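PDB 5MDN: DNA polymerase from Pyrobaculum calidifontis, which probably catalyses template-directed DNA synthesis, adding nucleotides from deoxyribonucleoside triphosphates to a growing DNA strand with release of diphosphate. Local coordinates for residues L417-S422 with D562-K567. Residues are numbered along the deposited sequence; the frame is centred on the assembly and turned at random.
Sequences LVLDFS and DSLFVK
Val418 lays its CG2 squarely over the centre of the Phe565 ring, 3.5 Å from the centroid, a CH-pi contact within a non-hydrogen-bonded antiparallel pair. With CG1 anti to the backbone N (chi1 178°), CG2 is turned over the ring and CG1 touches CE1. Tyr558 and Tyr605 add edge-to-face contacts to the same ring. On the other sheet face, Leu419 CD1 touches both Leu564 CD1 (3.6 Å) and Val566 CG2. Leu564 CG, placed between its backbone N and carbonyl carbon (chi1 47°), also meets Phe421 CE1 at 3.6 Å; helix 528-551 packs against Phe421 and Leu564.

Backbone bonds close the ladder firmly at Leu417 and Val566, with Leu417 N to Val566 O at 2.8 Å. Farther along, the return bond from Leu564 N to Leu419 O is weak, at 3.5 Å, before Phe421 N recovers Asp562 O at 2.9 Å.

Beyond that bond, the side chains of Asp420, Ser422 and Asp562 are partly exposed and meet the other segment loosely. Ser422 N meets Asp420 OD1 from above the carboxylate plane, closing an Asx turn; Ser422 OG adds a bond on the syn lone pair. Asp420 OD1 and Asp562 OD2 stay 6.5 Å apart. Asp420 opens DFSSMYP and Asp562 ends YGDTD, matching motifs A and C, whose strands pair in the family B polymerase palm, where their aspartates probably mark the polymerase active site, as in relatives.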
ATOM      1  N   LEU A 417       6.562  20.049  17.603  1.00 61.03           N
ATOM      2  CA  LEU A 417       5.265  19.729  17.024  1.00 61.35           C
ATOM      3  C   LEU A 417       5.365  19.737  15.505  1.00 60.68           C
ATOM      4  O   LEU A 417       5.968  20.642  14.916  1.00 56.82           O
ATOM      5  CB  LEU A 417       4.191  20.727  17.476  1.00 63.69           C
ATOM      6  CG  LEU A 417       3.896  20.832  18.973  1.00 64.85           C
ATOM      7  CD1 LEU A 417       2.726  21.775  19.214  1.00 66.91           C
ATOM      8  CD2 LEU A 417       3.607  19.460  19.553  1.00 63.72           C
ATOM      9  N   VAL A 418       4.772  18.727  14.875  1.00 64.27           N
ATOM     10  CA  VAL A 418       4.684  18.641  13.423  1.00 63.77           C
ATOM     11  C   VAL A 418       3.268  19.021  13.009  1.00 62.98           C
ATOM     12  O   VAL A 418       2.296  18.370  13.414  1.00 61.25           O
ATOM     13  CB  VAL A 418       5.051  17.237  12.919  1.00 63.39           C
ATOM     14  CG1 VAL A 418       4.907  17.165  11.406  1.00 63.66           C
ATOM     15  CG2 VAL A 418       6.466  16.881  13.342  1.00 63.67           C
ATOM     16  N   LEU A 419       3.148  20.070  12.201  1.00 60.31           N
ATOM     17  CA  LEU A 419       1.855  20.568  11.755  1.00 60.03           C
ATOM     18  C   LEU A 419       1.566  20.045  10.354  1.00 59.58           C
ATOM     19  O   LEU A 419       2.401  20.172   9.453  1.00 54.90           O
ATOM     20  CB  LEU A 419       1.824  22.097  11.774  1.00 60.85           C
ATOM     21  CG  LEU A 419       2.009  22.742  13.152  1.00 61.48           C
ATOM     22  CD1 LEU A 419       2.239  24.242  13.038  1.00 61.89           C
ATOM     23  CD2 LEU A 419       0.816  22.446  14.044  1.00 62.14           C
ATOM     24  N   ASP A 420       0.382  19.465  10.177  1.00 57.95           N
ATOM     25  CA  ASP A 420      -0.013  18.858   8.913  1.00 59.80           C
ATOM     26  C   ASP A 420      -0.602  19.922   7.993  1.00 58.80           C
ATOM     27  O   ASP A 420      -1.569  20.598   8.358  1.00 59.35           O
ATOM     28  CB  ASP A 420      -1.021  17.733   9.151  1.00 62.99           C
ATOM     29  CG  ASP A 420      -1.199  16.842   7.936  1.00 66.41           C
ATOM     30  OD1 ASP A 420      -0.551  17.103   6.901  1.00 64.25           O
ATOM     31  OD2 ASP A 420      -1.998  15.885   8.016  1.00 71.89           O
ATOM     32  N   PHE A 421      -0.017  20.068   6.803  1.00 58.89           N
ATOM     33  CA  PHE A 421      -0.481  21.016   5.798  1.00 62.81           C
ATOM     34  C   PHE A 421      -1.064  20.326   4.567  1.00 67.08           C
ATOM     35  O   PHE A 421      -1.126  20.934   3.494  1.00 69.52           O
ATOM     36  CB  PHE A 421       0.657  21.952   5.387  1.00 62.15           C
ATOM     37  CG  PHE A 421       0.776  23.180   6.244  1.00 62.48           C
ATOM     38  CD1 PHE A 421       1.482  23.143   7.433  1.00 63.56           C
ATOM     39  CD2 PHE A 421       0.197  24.375   5.851  1.00 62.10           C
ATOM     40  CE1 PHE A 421       1.601  24.270   8.222  1.00 63.04           C
ATOM     41  CE2 PHE A 421       0.313  25.507   6.635  1.00 62.46           C
ATOM     42  CZ  PHE A 421       1.017  25.454   7.822  1.00 63.26           C
ATOM     43  N   SER A 422      -1.473  19.059   4.692  1.00 64.01           N
ATOM     44  CA  SER A 422      -1.895  18.299   3.518  1.00 61.60           C
ATOM     45  C   SER A 422      -3.212  18.808   2.939  1.00 56.93           C
ATOM     46  O   SER A 422      -3.421  18.727   1.723  1.00 57.28           O
ATOM     47  CB  SER A 422      -2.012  16.818   3.870  1.00 65.35           C
ATOM     48  OG  SER A 422      -0.739  16.260   4.152  1.00 71.28           O
ATOM     49  N   ASP A 562       4.455  19.980   2.413  1.00 84.58           N
ATOM     50  CA  ASP A 562       3.328  19.317   3.059  1.00 81.95           C
ATOM     51  C   ASP A 562       3.289  19.471   4.579  1.00 73.87           C
ATOM     52  O   ASP A 562       2.256  19.156   5.186  1.00 68.55           O
ATOM     53  CB  ASP A 562       3.294  17.826   2.668  1.00 84.86           C
ATOM     54  CG  ASP A 562       4.520  17.063   3.135  1.00 90.55           C
ATOM     55  OD1 ASP A 562       5.477  17.711   3.605  1.00 94.36           O
ATOM     56  OD2 ASP A 562       4.525  15.811   3.026  1.00 93.04           O
ATOM     57  N   SER A 563       4.367  19.926   5.216  1.00 74.31           N
ATOM     58  CA  SER A 563       4.356  20.107   6.665  1.00 73.43           C
ATOM     59  C   SER A 563       5.477  21.053   7.076  1.00 70.14           C
ATOM     60  O   SER A 563       6.398  21.330   6.304  1.00 64.86           O
ATOM     61  CB  SER A 563       4.496  18.767   7.400  1.00 75.99           C
ATOM     62  OG  SER A 563       5.739  18.158   7.109  1.00 75.91           O
ATOM     63  N   LEU A 564       5.370  21.574   8.296  1.00 67.51           N
ATOM     64  CA  LEU A 564       6.485  22.280   8.914  1.00 66.85           C
ATOM     65  C   LEU A 564       6.580  21.908  10.388  1.00 64.08           C
ATOM     66  O   LEU A 564       5.562  21.705  11.055  1.00 61.39           O
ATOM     67  CB  LEU A 564       6.377  23.809   8.735  1.00 63.46           C
ATOM     68  CG  LEU A 564       5.114  24.643   8.978  1.00 64.49           C
ATOM     69  CD1 LEU A 564       4.687  24.672  10.436  1.00 64.26           C
ATOM     70  CD2 LEU A 564       5.341  26.058   8.470  1.00 63.67           C
ATOM     71  N   PHE A 565       7.810  21.803  10.881  1.00 65.32           N
ATOM     72  CA  PHE A 565       8.080  21.435  12.265  1.00 65.32           C
ATOM     73  C   PHE A 565       8.331  22.708  13.062  1.00 65.48           C
ATOM     74  O   PHE A 565       9.115  23.562  12.639  1.00 61.47           O
ATOM     75  CB  PHE A 565       9.292  20.502  12.375  1.00 63.38           C
ATOM     76  CG  PHE A 565       9.106  19.139  11.738  1.00 62.86           C
ATOM     77  CD1 PHE A 565       8.260  18.946  10.656  1.00 63.81           C
ATOM     78  CD2 PHE A 565       9.809  18.048  12.225  1.00 63.01           C
ATOM     79  CE1 PHE A 565       8.110  17.697  10.082  1.00 63.29           C
ATOM     80  CE2 PHE A 565       9.662  16.797  11.656  1.00 62.25           C
ATOM     81  CZ  PHE A 565       8.812  16.622  10.583  1.00 62.00           C
ATOM     82  N   VAL A 566       7.674  22.832  14.216  1.00 61.63           N
ATOM     83  CA  VAL A 566       7.808  24.012  15.061  1.00 61.82           C
ATOM     84  C   VAL A 566       8.020  23.579  16.505  1.00 64.17           C
ATOM     85  O   VAL A 566       7.683  22.462  16.904  1.00 69.94           O
ATOM     86  CB  VAL A 566       6.587  24.956  14.963  1.00 58.86           C
ATOM     87  CG1 VAL A 566       6.419  25.471  13.541  1.00 56.53           C
ATOM     88  CG2 VAL A 566       5.323  24.246  15.430  1.00 59.51           C
ATOM     89  N   LYS A 567       8.592  24.490  17.288  1.00 61.53           N
ATOM     90  CA  LYS A 567       8.811  24.240  18.705  1.00 64.08           C
ATOM     91  C   LYS A 567       7.495  24.348  19.468  1.00 60.51           C
ATOM     92  O   LYS A 567       6.671  25.226  19.198  1.00 61.42           O
ATOM     93  CB  LYS A 567       9.834  25.232  19.261  1.00 69.35           C
ATOM     94  CG  LYS A 567      10.251  24.964  20.698  1.00 73.72           C
ATOM     95  CD  LYS A 567      11.190  23.771  20.793  1.00 77.79           C
ATOM     96  CE  LYS A 567      12.646  24.183  20.667  1.00 82.52           C
ATOM     97  NZ  LYS A 567      13.335  24.133  21.990  1.00 85.20           N
TER